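Local atomic coordinates of dihydrodipicolinate synthase (Bacillus anthracis, PDB entry 1XKY), a protein that probably catalyses the condensation of pyruvate with aspartate semialdehyde in lysine biosynthesis, as in other dihydrodipicolinate synthases. Residues D98-A103 and E135-P140; G200-A205 and Q245-V250; I50-T55 and V68-H73; H73-V78 and V106-V111. All coordinates share one frame; numbering follows the deposited sequence.

Interactions 3, 4 and 1 follow round the wall of one closed barrel of eight parallel strands. Interaction 3 sets strand 49-52 against helix 64-78; interaction 4 carries the same helix, with His73 shared, to the turn before strand 110-114; interaction 1 continues from helix 93-105 to the loop before strand 141-145. They thus join successive strand-helix units. The centres of 3 and 4 are about 7 Å apart, those of 4 and 1 about 13 Å. Along the chain interaction 3 closes first, 4 and 1 interleave, and 2 comes last. Interaction 2, about 33 Å from interaction 1 between centres, joins helix 202-207, after strand 193-196, to C-terminal helix 237-253, beyond the last strand and beside another subunit.

Interaction 1. Residues D98-A103 and E135-P140; sequences DLTKKA and ESTPLP
Thr100 and Thr137 meet through their methyl sides, the two side chains crossing at about a right angle. The methyl CG2 of Thr100 sits 3.7 Å from Thr137 CB and 3.8 Å from Thr137 CG2, a small apolar patch between two beta-branched residues. In Thr100 a chi1 of -65° places CG2 trans to the backbone N and turns OG1 back along its own helix, where it bonds to the carbonyl of Ser96 and to Thr88. Threonine suits this place because one branch can pack while the other stays paired. Thr137 divides its work likewise: its OG1 accepts the backbone N-H of Leu139 at 3.2 Å, nearly straight at 164°, and also pairs with Thr104. That bond closes an ST turn, which shapes the loop joining helix 123-135 to strand 141-145 in this TIM barrel, while helix 93-105 flanks it. Beside the threonines, Lys101 reaches over from the exposed side of the helix. Its chain bends at chi2 (-86°) and brings CE alongside Ser136, 3.4 Å from the carbonyl O and 3.8 Å from CB. Aliphatic carbon does the touching here, which suits a lysine at the solvent-facing margin. Ser136 presents its CB to that chain, and its OG bonds to the carbonyl of Ile133, one turn back; the same OG lies 4.1 Å from Thr100 CG2.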
loop_
_atom_site.group_PDB
_atom_site.type_symbol
_atom_site.label_atom_id
_atom_site.label_comp_id
_atom_site.label_asym_id
_atom_site.label_seq_id
_atom_site.Cartn_x
_atom_site.Cartn_y
_atom_site.Cartn_z
ATOM N N ASP A 98 -28.832 20.188 0.700
ATOM C CA ASP A 98 -30.259 19.872 0.688
ATOM C C ASP A 98 -30.636 18.894 1.805
ATOM O O ASP A 98 -31.538 19.166 2.594
ATOM C CB ASP A 98 -30.690 19.288 -0.652
ATOM C CG ASP A 98 -32.197 19.148 -0.759
ATOM O OD1 ASP A 98 -32.894 20.187 -0.784
ATOM O OD2 ASP A 98 -32.690 17.996 -0.799
ATOM N N LEU A 99 -29.952 17.752 1.864
ATOM C CA LEU A 99 -30.292 16.719 2.850
ATOM C C LEU A 99 -30.036 17.205 4.279
ATOM O O LEU A 99 -30.745 16.832 5.211
ATOM C CB LEU A 99 -29.522 15.424 2.571
ATOM C CG LEU A 99 -29.874 14.190 3.403
ATOM C CD1 LEU A 99 -31.362 13.829 3.276
ATOM C CD2 LEU A 99 -29.014 13.034 2.984
ATOM N N THR A 100 -29.026 18.051 4.443
ATOM C CA THR A 100 -28.699 18.616 5.747
ATOM C C THR A 100 -29.850 19.500 6.248
ATOM O O THR A 100 -30.221 19.418 7.426
ATOM C CB THR A 100 -27.348 19.358 5.704
ATOM O OG1 THR A 100 -26.297 18.406 5.449
ATOM C CG2 THR A 100 -27.057 20.074 7.009
ATOM N N LYS A 101 -30.427 20.300 5.345
ATOM C CA LYS A 101 -31.612 21.117 5.652
ATOM C C LYS A 101 -32.772 20.239 6.077
ATOM O O LYS A 101 -33.420 20.509 7.074
ATOM C CB LYS A 101 -32.072 21.943 4.443
ATOM C CG LYS A 101 -31.037 22.872 3.823
ATOM C CD LYS A 101 -30.961 24.226 4.492
ATOM C CE LYS A 101 -29.946 25.129 3.798
ATOM N NZ LYS A 101 -30.284 25.379 2.369
ATOM N N LYS A 102 -33.036 19.196 5.296
ATOM C CA LYS A 102 -34.127 18.279 5.585
ATOM C C LYS A 102 -33.964 17.583 6.940
ATOM O O LYS A 102 -34.918 17.501 7.712
ATOM C CB LYS A 102 -34.290 17.259 4.454
ATOM C CG LYS A 102 -34.921 17.849 3.198
ATOM C CD LYS A 102 -34.557 17.059 1.964
ATOM C CE LYS A 102 -35.518 17.306 0.819
ATOM N NZ LYS A 102 -35.777 18.762 0.618
ATOM N N ALA A 103 -32.760 17.100 7.235
ATOM C CA ALA A 103 -32.470 16.530 8.555
ATOM C C ALA A 103 -32.684 17.559 9.672
ATOM O O ALA A 103 -33.267 17.242 10.709
ATOM C CB ALA A 103 -31.055 15.978 8.609
ATOM N N GLU A 135 -22.073 25.848 6.977
ATOM C CA GLU A 135 -22.702 27.178 6.865
ATOM C C GLU A 135 -24.211 27.133 6.647
ATOM O O GLU A 135 -24.918 28.084 6.964
ATOM C CB GLU A 135 -22.083 27.962 5.707
ATOM C CG GLU A 135 -20.816 28.677 6.080
ATOM C CD GLU A 135 -20.126 29.353 4.912
ATOM O OE1 GLU A 135 -20.547 29.150 3.747
ATOM O OE2 GLU A 135 -19.145 30.088 5.170
ATOM N N SER A 136 -24.687 26.032 6.079
ATOM C CA SER A 136 -26.075 25.886 5.699
ATOM C C SER A 136 -26.963 25.450 6.865
ATOM O O SER A 136 -28.178 25.427 6.731
ATOM C CB SER A 136 -26.179 24.878 4.545
ATOM O OG SER A 136 -26.149 23.548 5.022
ATOM N N THR A 137 -26.361 25.093 7.999
ATOM C CA THR A 137 -27.127 24.589 9.141
ATOM C C THR A 137 -26.644 25.186 10.457
ATOM O O THR A 137 -25.450 25.413 10.636
ATOM C CB THR A 137 -27.073 23.028 9.234
ATOM O OG1 THR A 137 -27.997 22.571 10.226
ATOM C CG2 THR A 137 -25.676 22.524 9.581
ATOM N N PRO A 138 -27.576 25.437 11.393
ATOM C CA PRO A 138 -27.175 25.851 12.734
ATOM C C PRO A 138 -26.695 24.680 13.594
ATOM O O PRO A 138 -26.128 24.886 14.670
ATOM C CB PRO A 138 -28.468 26.434 13.303
ATOM C CG PRO A 138 -29.531 25.648 12.636
ATOM C CD PRO A 138 -29.044 25.382 11.258
ATOM N N LEU A 139 -26.911 23.462 13.111
ATOM C CA LEU A 139 -26.581 22.260 13.870
ATOM C C LEU A 139 -25.085 22.000 13.951
ATOM O O LEU A 139 -24.338 22.360 13.041
ATOM C CB LEU A 139 -27.260 21.038 13.248
ATOM C CG LEU A 139 -28.780 20.935 13.399
ATOM C CD1 LEU A 139 -29.237 19.597 12.851
ATOM C CD2 LEU A 139 -29.200 21.094 14.842
ATOM N N PRO A 140 -24.645 21.366 15.055
ATOM C CA PRO A 140 -23.285 20.867 15.153
ATOM C C PRO A 140 -22.952 19.851 14.052
ATOM O O PRO A 140 -23.831 19.086 13.599
ATOM C CB PRO A 140 -23.250 20.192 16.530
ATOM C CG PRO A 140 -24.368 20.780 17.280
ATOM C CD PRO A 140 -25.413 21.103 16.285
#

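Interaction 2. Residues G200-A205 and Q245-V250; sequences GLTLPA and QLLVRV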
loop_
_atom_site.group_PDB
_atom_site.type_symbol
_atom_site.label_atom_id
_atom_site.label_comp_id
_atom_site.label_asym_id
_atom_site.label_seq_id
_atom_site.Cartn_x
_atom_site.Cartn_y
_atom_site.Cartn_z
ATOM N N GLY A 200 -11.549 -1.392 17.453
ATOM C CA GLY A 200 -10.314 -1.928 18.008
ATOM C C GLY A 200 -9.379 -0.853 18.548
ATOM O O GLY A 200 -8.614 -1.105 19.470
ATOM N N LEU A 201 -9.427 0.338 17.963
ATOM C CA LEU A 201 -8.581 1.439 18.405
ATOM C C LEU A 201 -9.140 2.274 19.550
ATOM O O LEU A 201 -8.496 3.238 19.956
ATOM C CB LEU A 201 -8.252 2.361 17.226
ATOM C CG LEU A 201 -7.399 1.706 16.140
ATOM C CD1 LEU A 201 -6.950 2.751 15.118
ATOM C CD2 LEU A 201 -6.200 0.983 16.736
ATOM N N THR A 202 -10.313 1.926 20.077
ATOM C CA THR A 202 -10.934 2.743 21.134
ATOM C C THR A 202 -9.942 3.067 22.262
ATOM O O THR A 202 -9.707 4.241 22.588
ATOM C CB THR A 202 -12.167 2.045 21.739
ATOM O OG1 THR A 202 -13.132 1.777 20.710
ATOM C CG2 THR A 202 -12.799 2.911 22.827
ATOM N N LEU A 203 -9.351 2.021 22.834
ATOM C CA LEU A 203 -8.463 2.176 23.990
ATOM C C LEU A 203 -7.182 2.979 23.681
ATOM O O LEU A 203 -6.918 3.978 24.342
ATOM C CB LEU A 203 -8.147 0.811 24.632
ATOM C CG LEU A 203 -8.336 0.770 26.150
ATOM C CD1 LEU A 203 -9.737 1.272 26.554
ATOM C CD2 LEU A 203 -8.092 -0.632 26.703
ATOM N N PRO A 204 -6.395 2.559 22.671
ATOM C CA PRO A 204 -5.219 3.364 22.324
ATOM C C PRO A 204 -5.540 4.791 21.849
ATOM O O PRO A 204 -4.753 5.700 22.095
ATOM C CB PRO A 204 -4.535 2.543 21.217
ATOM C CG PRO A 204 -5.589 1.643 20.679
ATOM C CD PRO A 204 -6.497 1.346 21.839
ATOM N N ALA A 205 -6.678 4.990 21.187
ATOM C CA ALA A 205 -7.104 6.337 20.796
ATOM C C ALA A 205 -7.435 7.203 22.025
ATOM O O ALA A 205 -7.024 8.356 22.115
ATOM C CB ALA A 205 -8.298 6.269 19.860
ATOM N N GLN A 245 -9.211 -6.893 24.438
ATOM C CA GLN A 245 -8.949 -8.108 23.671
ATOM C C GLN A 245 -10.231 -8.704 23.075
ATOM O O GLN A 245 -10.253 -9.109 21.909
ATOM C CB GLN A 245 -8.191 -9.119 24.538
ATOM C CG GLN A 245 -6.722 -8.736 24.667
ATOM C CD GLN A 245 -6.001 -9.400 25.821
ATOM O OE1 GLN A 245 -4.881 -9.005 26.172
ATOM N NE2 GLN A 245 -6.627 -10.402 26.420
ATOM N N LEU A 246 -11.290 -8.724 23.875
ATOM C CA LEU A 246 -12.612 -9.154 23.427
ATOM C C LEU A 246 -13.139 -8.245 22.316
ATOM O O LEU A 246 -13.616 -8.726 21.297
ATOM C CB LEU A 246 -13.594 -9.149 24.606
ATOM C CG LEU A 246 -15.046 -9.557 24.313
ATOM C CD1 LEU A 246 -15.106 -10.992 23.845
ATOM C CD2 LEU A 246 -15.916 -9.359 25.547
ATOM N N LEU A 247 -13.050 -6.935 22.526
ATOM C CA LEU A 247 -13.538 -5.952 21.561
ATOM C C LEU A 247 -12.892 -6.158 20.186
ATOM O O LEU A 247 -13.589 -6.214 19.168
ATOM C CB LEU A 247 -13.285 -4.532 22.081
ATOM C CG LEU A 247 -13.677 -3.338 21.197
ATOM C CD1 LEU A 247 -15.120 -3.429 20.736
ATOM C CD2 LEU A 247 -13.442 -2.057 21.974
ATOM N N VAL A 248 -11.572 -6.318 20.176
ATOM C CA VAL A 248 -10.805 -6.525 18.939
ATOM C C VAL A 248 -11.253 -7.798 18.222
ATOM O O VAL A 248 -11.467 -7.798 17.009
ATOM C CB VAL A 248 -9.275 -6.605 19.222
ATOM C CG1 VAL A 248 -8.503 -7.049 17.977
ATOM C CG2 VAL A 248 -8.750 -5.265 19.721
ATOM N N ARG A 249 -11.395 -8.867 18.990
ATOM C CA ARG A 249 -11.809 -10.168 18.476
ATOM C C ARG A 249 -13.211 -10.085 17.872
ATOM O O ARG A 249 -13.440 -10.491 16.726
ATOM C CB ARG A 249 -11.797 -11.174 19.626
ATOM C CG ARG A 249 -11.741 -12.613 19.220
ATOM C CD ARG A 249 -11.076 -13.437 20.321
ATOM N NE ARG A 249 -11.774 -13.327 21.602
ATOM C CZ ARG A 249 -12.931 -13.926 21.874
ATOM N NH1 ARG A 249 -13.546 -14.661 20.954
ATOM N NH2 ARG A 249 -13.488 -13.781 23.067
ATOM N N VAL A 250 -14.145 -9.552 18.652
ATOM C CA VAL A 250 -15.529 -9.408 18.202
ATOM C C VAL A 250 -15.621 -8.512 16.961
ATOM O O VAL A 250 -16.311 -8.846 15.984
ATOM C CB VAL A 250 -16.430 -8.888 19.349
ATOM C CG1 VAL A 250 -17.807 -8.433 18.831
ATOM C CG2 VAL A 250 -16.577 -9.974 20.416
#
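Gly200, in a short 3-10 turn, brings its backbone close to helix 237-253, its CA only 4.7 Å from Val248 CA. Glycine keeps the backbone slim here, and CA itself is what Val248 touches. Val248 meets the glycine with one branch: with chi1 at 171°, CG1 lies opposite the backbone N and CG2 is left to face the turn, 4.1 Å from Gly200 CA and 4.2 Å from Gly200 O. One helical position earlier, Leu247 sends its CD2 methyl toward Thr202, crossing that side chain at about a right angle and stopping 4.0 Å from Thr202 OG1. The hydroxyl is already used, since it bonds to the carbonyl of Asp199, so the leucine methyl merely rests against it. Leu247 also packs on Ile221 and Met228 of helix 218-234, while Val248 touches Leu179 of a second subunit; the contact therefore joins the helical layer of the barrel to helix 237-253, next to a subunit interface. All four touching residues are buried. Methyls rest on a CA and on an already bonded hydroxyl, so the contact is probably held by shape and burial, while the polar end of Thr202 is satisfied within its own turn.

Interaction 3. Residues I50-T55 and V68-H73; sequences IVVGGT and VALYRH
The ring of Tyr71 receives Val52 at its edge, where the CG1 methyl of Val52 lies in the ring plane, 3.8 Å from Tyr71 CD1. One face carries the backbone N of Val68, from the preceding helical turn, 4.0 Å above the plane and displaced toward the rim. Val52 O approaches Tyr71 CE1 obliquely at 3.6 Å. Val52 CG1 also touches Leu70, at 3.7 Å from Leu70 CG, so a single valine branch fits between two successive helix residues; chi1 of -177° sets this branch trans to the backbone N. A compact beta-branched residue suits the outward face of a strand at such a place. At the far end of the ring, Tyr71 OH gives its proton to a water, 2.6 Å away, which in turn donates to Gly53 O at a notably short distance. Tyrosine thus packs by its carbon edge and uses its hydroxyl to reach, through one water, the loop residue that follows the strand. Gly53 has a positive phi of 67°, a backbone shape that glycine takes easily, and a CB there would come tight against the ring. Strand 49-52 and helix 64-78 are the first two members of a beta-alpha-beta unit completed by strand 84-87, the repeating element of a TIM barrel.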
loop_
_atom_site.group_PDB
_atom_site.type_symbol
_atom_site.label_atom_id
_atom_site.label_comp_id
_atom_site.label_asym_id
_atom_site.label_seq_id
_atom_site.Cartn_x
_atom_site.Cartn_y
_atom_site.Cartn_z
ATOM N N ILE A 50 -26.600 8.337 18.866
ATOM C CA ILE A 50 -26.928 7.490 17.729
ATOM C C ILE A 50 -26.654 8.198 16.408
ATOM O O ILE A 50 -27.183 9.279 16.160
ATOM C CB ILE A 50 -28.390 7.013 17.774
ATOM C CG1 ILE A 50 -28.591 6.084 18.973
ATOM C CG2 ILE A 50 -28.764 6.289 16.465
ATOM C CD1 ILE A 50 -30.019 5.672 19.197
ATOM N N VAL A 51 -25.826 7.570 15.573
ATOM C CA VAL A 51 -25.637 8.014 14.193
ATOM C C VAL A 51 -26.646 7.276 13.309
ATOM O O VAL A 51 -26.642 6.044 13.233
ATOM C CB VAL A 51 -24.196 7.778 13.671
ATOM C CG1 VAL A 51 -24.025 8.433 12.312
ATOM C CG2 VAL A 51 -23.175 8.319 14.650
ATOM N N VAL A 52 -27.520 8.043 12.660
ATOM C CA VAL A 52 -28.598 7.489 11.857
ATOM C C VAL A 52 -28.310 7.653 10.375
ATOM O O VAL A 52 -27.974 8.755 9.905
ATOM C CB VAL A 52 -29.938 8.197 12.134
ATOM C CG1 VAL A 52 -31.065 7.536 11.338
ATOM C CG2 VAL A 52 -30.252 8.184 13.613
ATOM N N GLY A 53 -28.483 6.554 9.645
ATOM C CA GLY A 53 -28.364 6.544 8.192
ATOM C C GLY A 53 -26.955 6.800 7.694
ATOM O O GLY A 53 -26.771 7.413 6.642
ATOM N N GLY A 54 -25.958 6.351 8.452
ATOM C CA GLY A 54 -24.574 6.414 7.997
ATOM C C GLY A 54 -24.234 5.211 7.134
ATOM O O GLY A 54 -25.123 4.488 6.690
ATOM N N THR A 55 -22.940 4.986 6.915
ATOM C CA THR A 55 -22.456 3.845 6.127
ATOM C C THR A 55 -22.970 2.498 6.665
ATOM O O THR A 55 -23.456 1.650 5.915
ATOM C CB THR A 55 -20.924 3.797 6.154
ATOM O OG1 THR A 55 -20.402 5.137 6.083
ATOM C CG2 THR A 55 -20.387 2.938 4.997
ATOM N N VAL A 68 -34.868 10.702 5.338
ATOM C CA VAL A 68 -35.599 11.708 6.118
ATOM C C VAL A 68 -36.674 11.062 7.006
ATOM O O VAL A 68 -36.828 11.446 8.157
ATOM C CB VAL A 68 -36.237 12.805 5.203
ATOM C CG1 VAL A 68 -37.134 13.757 6.022
ATOM C CG2 VAL A 68 -35.150 13.589 4.450
ATOM N N ALA A 69 -37.401 10.082 6.476
ATOM C CA ALA A 69 -38.364 9.317 7.284
ATOM C C ALA A 69 -37.670 8.598 8.449
ATOM O O ALA A 69 -38.172 8.583 9.583
ATOM C CB ALA A 69 -39.110 8.318 6.417
ATOM N N LEU A 70 -36.515 8.003 8.152
ATOM C CA LEU A 70 -35.709 7.317 9.152
ATOM C C LEU A 70 -35.206 8.270 10.234
ATOM O O LEU A 70 -35.280 7.942 11.426
ATOM C CB LEU A 70 -34.523 6.593 8.487
ATOM C CG LEU A 70 -33.637 5.739 9.402
ATOM C CD1 LEU A 70 -34.430 4.605 10.032
ATOM C CD2 LEU A 70 -32.433 5.193 8.625
ATOM N N TYR A 71 -34.693 9.436 9.828
ATOM C CA TYR A 71 -34.246 10.447 10.794
ATOM C C TYR A 71 -35.404 10.837 11.713
ATOM O O TYR A 71 -35.253 10.890 12.940
ATOM C CB TYR A 71 -33.739 11.735 10.122
ATOM C CG TYR A 71 -32.619 11.600 9.111
ATOM C CD1 TYR A 71 -31.679 10.562 9.177
ATOM C CD2 TYR A 71 -32.481 12.543 8.095
ATOM C CE1 TYR A 71 -30.657 10.460 8.225
ATOM C CE2 TYR A 71 -31.462 12.456 7.154
ATOM C CZ TYR A 71 -30.554 11.418 7.218
ATOM O OH TYR A 71 -29.552 11.347 6.261
ATOM N N ARG A 72 -36.552 11.121 11.097
ATOM C CA ARG A 72 -37.726 11.592 11.822
ATOM C C ARG A 72 -38.190 10.562 12.853
ATOM O O ARG A 72 -38.490 10.912 13.988
ATOM C CB ARG A 72 -38.853 11.919 10.839
ATOM C CG ARG A 72 -40.097 12.478 11.477
ATOM C CD ARG A 72 -41.255 12.526 10.492
ATOM N NE ARG A 72 -41.086 13.584 9.496
ATOM C CZ ARG A 72 -40.822 13.403 8.203
ATOM N NH1 ARG A 72 -40.687 12.183 7.681
ATOM N NH2 ARG A 72 -40.696 14.466 7.412
ATOM N N HIS A 73 -38.230 9.296 12.458
ATOM C CA HIS A 73 -38.644 8.238 13.370
ATOM C C HIS A 73 -37.677 8.067 14.543
ATOM O O HIS A 73 -38.096 7.925 15.695
ATOM C CB HIS A 73 -38.770 6.915 12.632
ATOM C CG HIS A 73 -39.214 5.789 13.512
ATOM N ND1 HIS A 73 -40.506 5.682 13.974
ATOM C CD2 HIS A 73 -38.537 4.740 14.036
ATOM C CE1 HIS A 73 -40.613 4.601 14.727
ATOM N NE2 HIS A 73 -39.431 4.013 14.785
HETATM O O HOH W 1 -28.198 9.253 5.616
#

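Interaction 4. Residues H73-V78 and V106-V111; sequences HVVSVV and VGVDAV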
loop_
_atom_site.group_PDB
_atom_site.type_symbol
_atom_site.label_atom_id
_atom_site.label_comp_id
_atom_site.label_asym_id
_atom_site.label_seq_id
_atom_site.Cartn_x
_atom_site.Cartn_y
_atom_site.Cartn_z
ATOM N N HIS A 73 -38.230 9.296 12.458
ATOM C CA HIS A 73 -38.644 8.238 13.370
ATOM C C HIS A 73 -37.677 8.067 14.543
ATOM O O HIS A 73 -38.096 7.925 15.695
ATOM C CB HIS A 73 -38.770 6.915 12.632
ATOM C CG HIS A 73 -39.214 5.789 13.512
ATOM N ND1 HIS A 73 -40.506 5.682 13.974
ATOM C CD2 HIS A 73 -38.537 4.740 14.036
ATOM C CE1 HIS A 73 -40.613 4.601 14.727
ATOM N NE2 HIS A 73 -39.431 4.013 14.785
ATOM N N VAL A 74 -36.381 8.084 14.245
ATOM C CA VAL A 74 -35.369 7.921 15.272
ATOM C C VAL A 74 -35.396 9.105 16.248
ATOM O O VAL A 74 -35.273 8.913 17.457
ATOM C CB VAL A 74 -33.954 7.722 14.659
ATOM C CG1 VAL A 74 -32.897 7.678 15.746
ATOM C CG2 VAL A 74 -33.914 6.444 13.806
ATOM N N VAL A 75 -35.576 10.316 15.733
ATOM C CA VAL A 75 -35.752 11.486 16.593
ATOM C C VAL A 75 -36.939 11.284 17.548
ATOM O O VAL A 75 -36.840 11.570 18.744
ATOM C CB VAL A 75 -35.930 12.785 15.741
ATOM C CG1 VAL A 75 -36.546 13.928 16.561
ATOM C CG2 VAL A 75 -34.594 13.206 15.144
ATOM N N SER A 76 -38.047 10.779 17.010
ATOM C CA SER A 76 -39.255 10.504 17.798
ATOM C C SER A 76 -39.009 9.476 18.907
ATOM O O SER A 76 -39.358 9.710 20.057
ATOM C CB SER A 76 -40.386 10.014 16.881
ATOM O OG SER A 76 -41.528 9.644 17.641
ATOM N N VAL A 77 -38.423 8.337 18.552
ATOM C CA VAL A 77 -38.195 7.259 19.512
ATOM C C VAL A 77 -37.177 7.687 20.568
ATOM O O VAL A 77 -37.392 7.472 21.765
ATOM C CB VAL A 77 -37.750 5.944 18.818
ATOM C CG1 VAL A 77 -37.419 4.861 19.848
ATOM C CG2 VAL A 77 -38.840 5.450 17.890
ATOM N N VAL A 78 -36.088 8.310 20.127
ATOM C CA VAL A 78 -35.018 8.728 21.041
ATOM C C VAL A 78 -35.520 9.707 22.107
ATOM O O VAL A 78 -35.105 9.623 23.268
ATOM C CB VAL A 78 -33.814 9.296 20.261
ATOM C CG1 VAL A 78 -32.827 9.980 21.177
ATOM C CG2 VAL A 78 -33.133 8.174 19.507
ATOM N N VAL A 106 -36.396 18.002 10.580
ATOM C CA VAL A 106 -37.049 16.944 11.369
ATOM C C VAL A 106 -36.455 16.741 12.764
ATOM O O VAL A 106 -36.802 15.773 13.441
ATOM C CB VAL A 106 -37.121 15.581 10.612
ATOM C CG1 VAL A 106 -37.789 15.761 9.263
ATOM C CG2 VAL A 106 -35.741 14.933 10.468
ATOM N N GLY A 107 -35.564 17.633 13.187
ATOM C CA GLY A 107 -35.160 17.716 14.589
ATOM C C GLY A 107 -33.977 16.887 15.054
ATOM O O GLY A 107 -33.839 16.623 16.256
ATOM N N VAL A 108 -33.106 16.479 14.131
ATOM C CA VAL A 108 -31.875 15.792 14.541
ATOM C C VAL A 108 -30.999 16.793 15.312
ATOM O O VAL A 108 -31.212 18.006 15.244
ATOM C CB VAL A 108 -31.087 15.180 13.348
ATOM C CG1 VAL A 108 -31.962 14.220 12.554
ATOM C CG2 VAL A 108 -30.489 16.268 12.440
ATOM N N ASP A 109 -30.024 16.287 16.055
ATOM C CA ASP A 109 -29.205 17.131 16.921
ATOM C C ASP A 109 -27.880 17.559 16.291
ATOM O O ASP A 109 -27.256 18.522 16.740
ATOM C CB ASP A 109 -28.957 16.402 18.237
ATOM C CG ASP A 109 -30.249 16.067 18.951
ATOM O OD1 ASP A 109 -30.626 14.877 18.978
ATOM O OD2 ASP A 109 -30.911 17.010 19.447
ATOM N N ALA A 110 -27.459 16.828 15.262
ATOM C CA ALA A 110 -26.205 17.073 14.583
ATOM C C ALA A 110 -26.205 16.322 13.270
ATOM O O ALA A 110 -27.081 15.476 13.020
ATOM C CB ALA A 110 -25.039 16.600 15.446
ATOM N N VAL A 111 -25.210 16.607 12.432
ATOM C CA VAL A 111 -25.034 15.857 11.199
ATOM C C VAL A 111 -23.602 15.333 11.075
ATOM O O VAL A 111 -22.663 15.945 11.588
ATOM C CB VAL A 111 -25.445 16.679 9.944
ATOM C CG1 VAL A 111 -26.922 17.018 9.990
ATOM C CG2 VAL A 111 -24.598 17.939 9.802
#
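A chi1 of 162° in Val75 sets its CG1 trans to the backbone N and CG2 trans to the carbonyl carbon, and both methyls bear on the turn that follows helix 93-105. Val75 CG1 lies 3.6 Å from Val106 O, whereas Val75 CG2 approaches Gly107 O and Val108 N, each at 3.7 Å. The fork of the valine is thus pressed against peptide groups more than against side chains. Val108 answers with one branch: chi1 of -56° puts its CG1 opposite the carbonyl carbon, 3.8 Å from Val75 CG2, the methyl-to-methyl part of the contact. Gly107 suits the position between the two valines, because at a positive phi of 90° a side chain would collide with the carbonyl O of Val106. Val106 is the residue at which the chain leaves the helix, so Val75 meets the chain where it turns toward strand 110-114. Helix 64-78 thereby lies beside the connection from helix 93-105 to strand 110-114. Asp109, next along, is tied to Lys80 by a salt bridge and to the backbone of Val84, while Ala110 pairs through its backbone with Val84 and Ala86, and Val111 with Pro140 and Met142, placing strand 110-114 between strands 84-87 and 141-145.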